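Local coordinates for diacylglycerol lipase (PDB 5XK2), which probably hydrolyses the ester bonds of mono- and diacylglycerols to release fatty acids, and was crystallised in a closed conformation, at residues A[188-193]-A[244-249]; A[18-23]-A[79-84]; A[122-127]-A[164-169]. One frame throughout, in Å; residues are numbered along the deposited sequence.

Interaction 1 of 3, residues A[188-193]-A[244-249]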
loop_
_atom_site.group_PDB
_atom_site.type_symbol
_atom_site.label_atom_id
_atom_site.label_comp_id
_atom_site.label_asym_id
_atom_site.label_seq_id
_atom_site.Cartn_x
_atom_site.Cartn_y
_atom_site.Cartn_z
ATOM N N LEU A 188 -4.457 3.918 -28.146
ATOM C CA LEU A 188 -5.396 2.966 -27.542
ATOM C C LEU A 188 -6.480 3.690 -26.751
ATOM O O LEU A 188 -7.650 3.300 -26.779
ATOM C CB LEU A 188 -4.667 1.966 -26.647
ATOM C CG LEU A 188 -5.579 0.944 -25.962
ATOM C CD1 LEU A 188 -6.432 0.193 -27.001
ATOM C CD2 LEU A 188 -4.771 -0.064 -25.104
ATOM N N ALA A 189 -6.107 4.749 -26.042
ATOM C CA ALA A 189 -7.138 5.479 -25.298
ATOM C C ALA A 189 -8.154 6.104 -26.244
ATOM O O ALA A 189 -9.339 6.099 -25.947
ATOM C CB ALA A 189 -6.521 6.543 -24.415
ATOM N N GLU A 190 -7.705 6.609 -27.398
ATOM C CA GLU A 190 -8.655 7.160 -28.375
ATOM C C GLU A 190 -9.556 6.068 -28.943
ATOM O O GLU A 190 -10.758 6.261 -29.115
ATOM C CB GLU A 190 -7.917 7.882 -29.523
ATOM C CG GLU A 190 -7.060 9.051 -29.006
ATOM C CD GLU A 190 -6.316 9.796 -30.109
ATOM O OE1 GLU A 190 -6.648 9.600 -31.298
ATOM O OE2 GLU A 190 -5.400 10.572 -29.760
ATOM N N PHE A 191 -8.974 4.911 -29.231
ATOM C CA PHE A 191 -9.759 3.782 -29.718
ATOM C C PHE A 191 -10.853 3.371 -28.726
ATOM O O PHE A 191 -12.022 3.231 -29.107
ATOM C CB PHE A 191 -8.826 2.601 -30.011
ATOM C CG PHE A 191 -9.526 1.379 -30.540
ATOM C CD1 PHE A 191 -10.078 1.369 -31.810
ATOM C CD2 PHE A 191 -9.608 0.234 -29.770
ATOM C CE1 PHE A 191 -10.710 0.226 -32.303
ATOM C CE2 PHE A 191 -10.247 -0.910 -30.251
ATOM C CZ PHE A 191 -10.799 -0.913 -31.511
ATOM N N ILE A 192 -10.478 3.193 -27.459
ATOM C CA ILE A 192 -11.448 2.746 -26.455
ATOM C C ILE A 192 -12.535 3.804 -26.259
ATOM O O ILE A 192 -13.724 3.503 -26.229
ATOM C CB ILE A 192 -10.756 2.421 -25.121
ATOM C CG1 ILE A 192 -9.751 1.276 -25.326
ATOM C CG2 ILE A 192 -11.811 2.094 -24.050
ATOM C CD1 ILE A 192 -8.954 0.928 -24.070
ATOM N N THR A 193 -12.109 5.059 -26.148
ATOM C CA THR A 193 -13.029 6.178 -25.986
ATOM C C THR A 193 -14.094 6.188 -27.079
ATOM O O THR A 193 -15.285 6.351 -26.819
ATOM C CB THR A 193 -12.229 7.511 -25.999
ATOM O OG1 THR A 193 -11.391 7.539 -24.840
ATOM C CG2 THR A 193 -13.152 8.749 -26.017
ATOM N N ASP A 244 -14.275 15.740 -20.648
ATOM C CA ASP A 244 -13.706 14.903 -21.708
ATOM C C ASP A 244 -12.288 15.348 -22.062
ATOM O O ASP A 244 -11.780 16.324 -21.503
ATOM C CB ASP A 244 -14.630 14.824 -22.938
ATOM C CG ASP A 244 -14.883 16.144 -23.607
ATOM O OD1 ASP A 244 -14.419 17.192 -23.121
ATOM O OD2 ASP A 244 -15.588 16.115 -24.645
ATOM N N GLY A 245 -11.644 14.612 -22.970
ATOM C CA GLY A 245 -10.221 14.793 -23.277
ATOM C C GLY A 245 -9.367 13.658 -22.738
ATOM O O GLY A 245 -9.737 13.012 -21.767
ATOM N N TYR A 246 -8.212 13.402 -23.366
ATOM C CA TYR A 246 -7.373 12.262 -22.970
ATOM C C TYR A 246 -6.449 12.594 -21.791
ATOM O O TYR A 246 -5.996 11.719 -21.029
ATOM C CB TYR A 246 -6.604 11.779 -24.196
ATOM C CG TYR A 246 -7.613 11.378 -25.249
ATOM C CD1 TYR A 246 -8.365 10.234 -25.070
ATOM C CD2 TYR A 246 -7.859 12.168 -26.374
ATOM C CE1 TYR A 246 -9.319 9.847 -25.970
ATOM C CE2 TYR A 246 -8.833 11.780 -27.317
ATOM C CZ TYR A 246 -9.547 10.597 -27.088
ATOM O OH TYR A 246 -10.518 10.110 -27.930
ATOM N N VAL A 247 -6.217 13.887 -21.644
ATOM C CA VAL A 247 -5.536 14.462 -20.500
ATOM C C VAL A 247 -6.373 15.665 -20.129
ATOM O O VAL A 247 -6.635 16.518 -20.981
ATOM C CB VAL A 247 -4.100 14.874 -20.815
ATOM C CG1 VAL A 247 -3.431 15.454 -19.555
ATOM C CG2 VAL A 247 -3.323 13.667 -21.342
ATOM N N ASN A 248 -6.852 15.720 -18.895
ATOM C CA ASN A 248 -7.672 16.863 -18.483
ATOM C C ASN A 248 -7.240 17.317 -17.113
ATOM O O ASN A 248 -7.296 16.536 -16.163
ATOM C CB ASN A 248 -9.166 16.501 -18.490
ATOM C CG ASN A 248 -10.076 17.728 -18.377
ATOM O OD1 ASN A 248 -9.896 18.563 -17.500
ATOM N ND2 ASN A 248 -11.060 17.828 -19.263
ATOM N N PHE A 249 -6.777 18.555 -17.004
ATOM C CA PHE A 249 -6.233 19.017 -15.731
ATOM C C PHE A 249 -7.282 19.573 -14.766
ATOM O O PHE A 249 -6.933 20.025 -13.661
ATOM C CB PHE A 249 -5.164 20.094 -15.987
ATOM C CG PHE A 249 -4.004 19.615 -16.809
ATOM C CD1 PHE A 249 -3.368 18.422 -16.501
ATOM C CD2 PHE A 249 -3.567 20.342 -17.896
ATOM C CE1 PHE A 249 -2.288 17.969 -17.265
ATOM C CE2 PHE A 249 -2.484 19.889 -18.666
ATOM C CZ PHE A 249 -1.855 18.700 -18.344
#

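Interaction 2 of 3, residues A[18-23]-A[79-84]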
loop_
_atom_site.group_PDB
_atom_site.type_symbol
_atom_site.label_atom_id
_atom_site.label_comp_id
_atom_site.label_asym_id
_atom_site.label_seq_id
_atom_site.Cartn_x
_atom_site.Cartn_y
_atom_site.Cartn_z
ATOM N N PHE A 18 -25.098 4.624 -11.771
ATOM C CA PHE A 18 -23.698 4.634 -11.347
ATOM C C PHE A 18 -23.530 4.072 -9.929
ATOM O O PHE A 18 -22.540 3.396 -9.628
ATOM C CB PHE A 18 -23.135 6.060 -11.387
ATOM C CG PHE A 18 -22.972 6.636 -12.766
ATOM C CD1 PHE A 18 -23.069 5.844 -13.903
ATOM C CD2 PHE A 18 -22.713 7.996 -12.918
ATOM C CE1 PHE A 18 -22.887 6.394 -15.169
ATOM C CE2 PHE A 18 -22.535 8.555 -14.174
ATOM C CZ PHE A 18 -22.632 7.769 -15.300
ATOM N N LYS A 19 -24.486 4.383 -9.058
ATOM C CA LYS A 19 -24.473 3.885 -7.680
ATOM C C LYS A 19 -24.766 2.390 -7.581
ATOM O O LYS A 19 -24.510 1.764 -6.545
ATOM C CB LYS A 19 -25.484 4.663 -6.838
ATOM C CG LYS A 19 -25.045 6.091 -6.558
ATOM C CD LYS A 19 -26.172 6.899 -5.912
ATOM C CE LYS A 19 -25.683 8.304 -5.564
ATOM N NZ LYS A 19 -26.763 9.083 -4.877
ATOM N N PHE A 20 -25.375 1.826 -8.622
ATOM C CA PHE A 20 -25.662 0.402 -8.626
ATOM C C PHE A 20 -24.476 -0.476 -9.052
ATOM O O PHE A 20 -24.093 -1.401 -8.333
ATOM C CB PHE A 20 -26.857 0.130 -9.544
ATOM C CG PHE A 20 -27.203 -1.325 -9.674
ATOM C CD1 PHE A 20 -27.702 -2.023 -8.593
ATOM C CD2 PHE A 20 -27.027 -1.989 -10.884
ATOM C CE1 PHE A 20 -28.039 -3.369 -8.694
ATOM C CE2 PHE A 20 -27.359 -3.333 -10.995
ATOM C CZ PHE A 20 -27.852 -4.027 -9.907
ATOM N N TRP A 21 -23.855 -0.187 -10.198
ATOM C CA TRP A 21 -22.873 -1.137 -10.720
ATOM C C TRP A 21 -21.631 -1.201 -9.840
ATOM O O TRP A 21 -20.933 -2.223 -9.834
ATOM C CB TRP A 21 -22.494 -0.810 -12.191
ATOM C CG TRP A 21 -23.708 -0.887 -13.073
ATOM C CD1 TRP A 21 -24.410 0.153 -13.582
ATOM C CD2 TRP A 21 -24.410 -2.079 -13.459
ATOM N NE1 TRP A 21 -25.500 -0.311 -14.303
ATOM C CE2 TRP A 21 -25.525 -1.679 -14.221
ATOM C CE3 TRP A 21 -24.204 -3.446 -13.224
ATOM C CZ2 TRP A 21 -26.419 -2.593 -14.778
ATOM C CZ3 TRP A 21 -25.096 -4.354 -13.777
ATOM C CH2 TRP A 21 -26.197 -3.921 -14.537
ATOM N N VAL A 22 -21.378 -0.148 -9.063
ATOM C CA VAL A 22 -20.215 -0.170 -8.174
ATOM C C VAL A 22 -20.362 -1.285 -7.121
ATOM O O VAL A 22 -19.371 -1.778 -6.594
ATOM C CB VAL A 22 -19.993 1.206 -7.487
ATOM C CG1 VAL A 22 -21.128 1.544 -6.519
ATOM C CG2 VAL A 22 -18.611 1.263 -6.808
ATOM N N GLN A 23 -21.591 -1.701 -6.844
ATOM C CA GLN A 23 -21.802 -2.787 -5.889
ATOM C C GLN A 23 -21.306 -4.130 -6.426
ATOM O O GLN A 23 -20.945 -5.024 -5.650
ATOM C CB GLN A 23 -23.281 -2.878 -5.508
ATOM C CG GLN A 23 -23.770 -1.667 -4.715
ATOM C CD GLN A 23 -25.245 -1.738 -4.456
ATOM O OE1 GLN A 23 -25.744 -2.768 -4.020
ATOM N NE2 GLN A 23 -25.964 -0.661 -4.767
ATOM N N ASN A 79 -30.807 -11.333 -13.484
ATOM C CA ASN A 79 -32.042 -11.496 -14.251
ATOM C C ASN A 79 -33.034 -10.386 -13.953
ATOM O O ASN A 79 -34.026 -10.211 -14.656
ATOM C CB ASN A 79 -32.671 -12.861 -13.975
ATOM C CG ASN A 79 -31.911 -13.984 -14.647
ATOM O OD1 ASN A 79 -31.504 -13.856 -15.811
ATOM N ND2 ASN A 79 -31.709 -15.093 -13.919
ATOM N N THR A 80 -32.760 -9.618 -12.912
ATOM C CA THR A 80 -33.615 -8.486 -12.598
ATOM C C THR A 80 -33.335 -7.351 -13.558
ATOM O O THR A 80 -34.256 -6.756 -14.126
ATOM C CB THR A 80 -33.402 -8.040 -11.153
ATOM O OG1 THR A 80 -33.774 -9.126 -10.309
ATOM C CG2 THR A 80 -34.253 -6.814 -10.822
ATOM N N ASN A 81 -32.054 -7.064 -13.760
ATOM C CA ASN A 81 -31.633 -5.970 -14.625
ATOM C C ASN A 81 -31.229 -6.401 -16.036
ATOM O O ASN A 81 -30.772 -5.586 -16.847
ATOM C CB ASN A 81 -30.498 -5.221 -13.946
ATOM C CG ASN A 81 -30.953 -4.572 -12.673
ATOM O OD1 ASN A 81 -31.752 -3.634 -12.708
ATOM N ND2 ASN A 81 -30.513 -5.107 -11.533
ATOM N N LYS A 82 -31.389 -7.694 -16.302
ATOM C CA LYS A 82 -31.084 -8.277 -17.607
ATOM C C LYS A 82 -29.673 -7.948 -18.049
ATOM O O LYS A 82 -29.448 -7.351 -19.106
ATOM C CB LYS A 82 -32.117 -7.841 -18.648
ATOM C CG LYS A 82 -33.442 -8.543 -18.399
ATOM C CD LYS A 82 -34.512 -8.164 -19.398
ATOM C CE LYS A 82 -34.289 -8.831 -20.742
ATOM N NZ LYS A 82 -35.439 -8.548 -21.644
ATOM N N ALA A 83 -28.724 -8.328 -17.204
ATOM C CA ALA A 83 -27.322 -8.071 -17.460
ATOM C C ALA A 83 -26.480 -9.280 -17.145
ATOM O O ALA A 83 -26.733 -9.971 -16.164
ATOM C CB ALA A 83 -26.843 -6.878 -16.627
ATOM N N ILE A 84 -25.472 -9.503 -17.974
ATOM C CA ILE A 84 -24.398 -10.431 -17.652
ATOM C C ILE A 84 -23.267 -9.551 -17.188
ATOM O O ILE A 84 -22.876 -8.627 -17.889
ATOM C CB ILE A 84 -23.950 -11.273 -18.848
ATOM C CG1 ILE A 84 -25.132 -12.052 -19.457
ATOM C CG2 ILE A 84 -22.779 -12.185 -18.446
ATOM C CD1 ILE A 84 -25.846 -12.959 -18.483
#

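Interaction 3 of 3, residues A[122-127]-A[164-169]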
loop_
_atom_site.group_PDB
_atom_site.type_symbol
_atom_site.label_atom_id
_atom_site.label_comp_id
_atom_site.label_asym_id
_atom_site.label_seq_id
_atom_site.Cartn_x
_atom_site.Cartn_y
_atom_site.Cartn_z
ATOM N N THR A 122 -1.874 -8.551 -19.127
ATOM C CA THR A 122 -1.566 -9.937 -18.741
ATOM C C THR A 122 -2.665 -10.533 -17.852
ATOM O O THR A 122 -3.098 -11.675 -18.071
ATOM C CB THR A 122 -0.205 -10.015 -18.026
ATOM O OG1 THR A 122 0.823 -9.593 -18.936
ATOM C CG2 THR A 122 0.078 -11.452 -17.563
ATOM N N ALA A 123 -3.137 -9.746 -16.889
ATOM C CA ALA A 123 -4.192 -10.198 -15.987
ATOM C C ALA A 123 -5.447 -10.597 -16.769
ATOM O O ALA A 123 -6.049 -11.637 -16.504
ATOM C CB ALA A 123 -4.516 -9.118 -14.966
ATOM N N TRP A 124 -5.845 -9.769 -17.731
ATOM C CA TRP A 124 -7.003 -10.071 -18.558
ATOM C C TRP A 124 -6.761 -11.319 -19.395
ATOM O O TRP A 124 -7.630 -12.174 -19.503
ATOM C CB TRP A 124 -7.323 -8.879 -19.463
ATOM C CG TRP A 124 -8.171 -9.173 -20.682
ATOM C CD1 TRP A 124 -7.839 -8.914 -21.985
ATOM C CD2 TRP A 124 -9.494 -9.739 -20.716
ATOM N NE1 TRP A 124 -8.860 -9.288 -22.822
ATOM C CE2 TRP A 124 -9.894 -9.785 -22.071
ATOM C CE3 TRP A 124 -10.383 -10.202 -19.731
ATOM C CZ2 TRP A 124 -11.141 -10.288 -22.474
ATOM C CZ3 TRP A 124 -11.620 -10.685 -20.128
ATOM C CH2 TRP A 124 -11.987 -10.735 -21.485
ATOM N N LYS A 125 -5.569 -11.417 -19.977
ATOM C CA LYS A 125 -5.259 -12.562 -20.849
ATOM C C LYS A 125 -5.343 -13.905 -20.118
ATOM O O LYS A 125 -5.713 -14.907 -20.722
ATOM C CB LYS A 125 -3.872 -12.412 -21.469
ATOM C CG LYS A 125 -3.811 -11.410 -22.591
ATOM C CD LYS A 125 -2.614 -11.697 -23.474
ATOM C CE LYS A 125 -2.812 -12.986 -24.247
ATOM N NZ LYS A 125 -1.531 -13.462 -24.836
ATOM N N VAL A 126 -4.998 -13.915 -18.837
ATOM C CA VAL A 126 -5.024 -15.149 -18.045
ATOM C C VAL A 126 -6.457 -15.663 -17.878
ATOM O O VAL A 126 -6.682 -16.871 -17.829
ATOM C CB VAL A 126 -4.364 -14.926 -16.655
ATOM C CG1 VAL A 126 -4.674 -16.076 -15.698
ATOM C CG2 VAL A 126 -2.855 -14.775 -16.807
ATOM N N VAL A 127 -7.426 -14.756 -17.737
ATOM C CA VAL A 127 -8.820 -15.185 -17.599
ATOM C C VAL A 127 -9.725 -15.029 -18.831
ATOM O O VAL A 127 -10.898 -15.420 -18.797
ATOM C CB VAL A 127 -9.481 -14.463 -16.401
ATOM C CG1 VAL A 127 -8.855 -14.938 -15.094
ATOM C CG2 VAL A 127 -9.343 -12.951 -16.529
ATOM N N ALA A 164 -12.462 -3.275 -23.790
ATOM C CA ALA A 164 -11.904 -2.884 -25.089
ATOM C C ALA A 164 -11.794 -4.104 -26.003
ATOM O O ALA A 164 -12.230 -4.094 -27.157
ATOM C CB ALA A 164 -10.550 -2.243 -24.911
ATOM N N ASP A 165 -11.216 -5.163 -25.455
ATOM C CA ASP A 165 -10.980 -6.399 -26.217
ATOM C C ASP A 165 -12.306 -7.069 -26.582
ATOM O O ASP A 165 -12.539 -7.427 -27.752
ATOM C CB ASP A 165 -10.080 -7.325 -25.387
ATOM C CG ASP A 165 -9.541 -8.513 -26.170
ATOM O OD1 ASP A 165 -9.499 -8.471 -27.416
ATOM O OD2 ASP A 165 -9.128 -9.491 -25.512
ATOM N N LEU A 166 -13.185 -7.244 -25.592
ATOM C CA LEU A 166 -14.474 -7.856 -25.846
ATOM C C LEU A 166 -15.245 -7.150 -26.955
ATOM O O LEU A 166 -15.866 -7.799 -27.792
ATOM C CB LEU A 166 -15.305 -7.903 -24.553
ATOM C CG LEU A 166 -14.782 -8.928 -23.548
ATOM C CD1 LEU A 166 -15.534 -8.779 -22.214
ATOM C CD2 LEU A 166 -14.951 -10.375 -24.063
ATOM N N ARG A 167 -15.201 -5.817 -26.985
ATOM C CA ARG A 167 -15.905 -5.089 -28.022
ATOM C C ARG A 167 -15.363 -5.394 -29.411
ATOM O O ARG A 167 -16.139 -5.454 -30.356
ATOM C CB ARG A 167 -15.825 -3.577 -27.773
ATOM C CG ARG A 167 -16.655 -3.127 -26.576
ATOM C CD ARG A 167 -16.090 -1.780 -26.114
ATOM N NE ARG A 167 -16.776 -1.311 -24.915
ATOM C CZ ARG A 167 -16.358 -0.276 -24.200
ATOM N NH1 ARG A 167 -15.226 0.338 -24.526
ATOM N NH2 ARG A 167 -17.051 0.111 -23.138
ATOM N N THR A 168 -14.055 -5.601 -29.526
ATOM C CA THR A 168 -13.488 -5.933 -30.845
ATOM C C THR A 168 -13.936 -7.328 -31.282
ATOM O O THR A 168 -13.797 -7.701 -32.442
ATOM C CB THR A 168 -11.944 -5.862 -30.874
ATOM O OG1 THR A 168 -11.346 -6.917 -30.095
ATOM C CG2 THR A 168 -11.445 -4.504 -30.376
ATOM N N LYS A 169 -14.422 -8.108 -30.321
ATOM C CA LYS A 169 -14.945 -9.452 -30.561
ATOM C C LYS A 169 -16.473 -9.494 -30.684
ATOM O O LYS A 169 -17.076 -10.564 -30.595
ATOM C CB LYS A 169 -14.442 -10.393 -29.469
ATOM C CG LYS A 169 -12.926 -10.567 -29.460
ATOM C CD LYS A 169 -12.499 -11.413 -28.257
ATOM C CE LYS A 169 -10.993 -11.480 -28.074
ATOM N NZ LYS A 169 -10.221 -11.313 -29.325
#

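Interaction 1 of 3, residues A[188-193]-A[244-249]
Y246 lays its phenol ring against A189, E190 and T193, three residues of helix 186-195, and so brings the loop after strand 240-243 onto a helix of the alpha/beta-hydrolase fold found in class 3 lipases. Carbon-to-ring contact comes first. The CG methylene of E190 lies over one face of the Y246 ring, displaced toward the rim, in a CH-pi contact of 3.8 Å to the ring centroid, 22° off the normal. With chi1 at -60°, this CG stands beside its own backbone N, and the chain then runs on extended, crossing the phenol at about a right angle. A189 adds a looser apolar touch, CB to CD1 of Y246 at 4.2 Å, while the CG2 methyl of T193 approaches the Y246 OH at 3.5 Å.

Polar atoms meet the ring differently. T193 OG1 sits near the ring plane, at the edge, 3.3 Å from Y246 CE1. No hydrogen bond joins the two segments, yet this hydroxyl is well occupied: S222 N gives it a hydrogen bond, and it donates back along its own helix. There A189 O receives T193 OG1 at 2.7 Å and T193 N at 3.0 Å, from opposite faces of the carbonyl plane.

Interaction 2 of 3, residues A[18-23]-A[79-84]
F20 and W21, neighbours on helix 14-27, reach N81 and A83 through different first torsions. F20 carries its ring anti to the backbone N (chi1 177°), which carries CZ toward the turn; W21 keeps CG beside its N (chi1 -61°) and swings the six-membered half of its indole toward the start of strand 83-89. The pair also packs on itself, with F20 CD2 standing 3.6 Å above the indole plane, over its centre.

Across the contact, N81 comes from the opposite direction to F20, and its ND2 lies 3.3 Å from F20 CZ. The approach is oblique, with amide and ring planes 56° apart. Deeper in, W21 CH2 touches A83 CB at 3.7 Å, again obliquely.

On the strand side, K82 and A83 both face D78 in a G1 beta bulge, which closes the hairpin between strands 71-78 and 83-89 in the central sheet of this alpha/beta-hydrolase fold; D78 also takes a hydrogen bond from N81 N. The indole is placed from elsewhere: its NE1 bonds D17 OD1, and Y176 of strand 173-178 stacks on it. With no hydrogen bond between the segments, the contact itself is one of van der Waals touches, and the direction it lacks is supplied by the polar and stacking partners that fix the turn and the indole separately.

Interaction 3 of 3, residues A[122-127]-A[164-169]
W124 and D165 mark the nearest approach of two helical backbones, their CA atoms 9.4 Å apart, a gap wide enough to be bridged by an indole. Segment 122-127 lies near the start of helix 118-138; segment 164-169 takes in the end of helix 154-168 and the residue after it, where K169 N bonds L166 O and T168 OG1 closes back onto D165 O at 2.7 Å, in the carbonyl plane and on a lone pair.

From the longer helix W124 carries its ring across (chi1 160°) and donates NE1 to D165 OD2 at 2.7 Å, an N-H...O angle of 163°. The acceptor lies in the indole plane and uses its anti lone pair, while the carboxylate is turned nearly perpendicular to the ring.

In the alpha/beta-hydrolase fold helix 154-168 follows what is probably the nucleophile elbow, a GxSxG turn after strand 146-152, so the bond joins that helix near its far end to a neighbour.

The buried carboxylate has further partners: R128 NH1 forms a salt bridge with D165 OD2, and K169 NZ another with D165 OD1, 3.5 Å away. Such surroundings would be expected to favour the ionised acid. Beside this polar cluster, W124 CH2 meets L166 CG obliquely at 3.9 Å.

How the interactions relate
Along the chain the three contacts follow one another without overlap: interaction 2 closes first, then interaction 3, then interaction 1. Their centres lie 19 to 25 Å apart, yet two of them are physically joined. Helix 186-195 of interaction 1 packs on helix 154-168 of interaction 3, with I192 CG1 3.6 Å from A164 CB and F191 meeting T168, so the loop 244-249 is linked through two helices to helix 118-138. Interaction 2 stands apart, its nearest atoms about 9 Å from interaction 3, and joins the N-terminal helix to the central mixed sheet. Together they illustrate how one alpha/beta-hydrolase core is tied together by contacts between segments distant in sequence, two of them touching and one set apart.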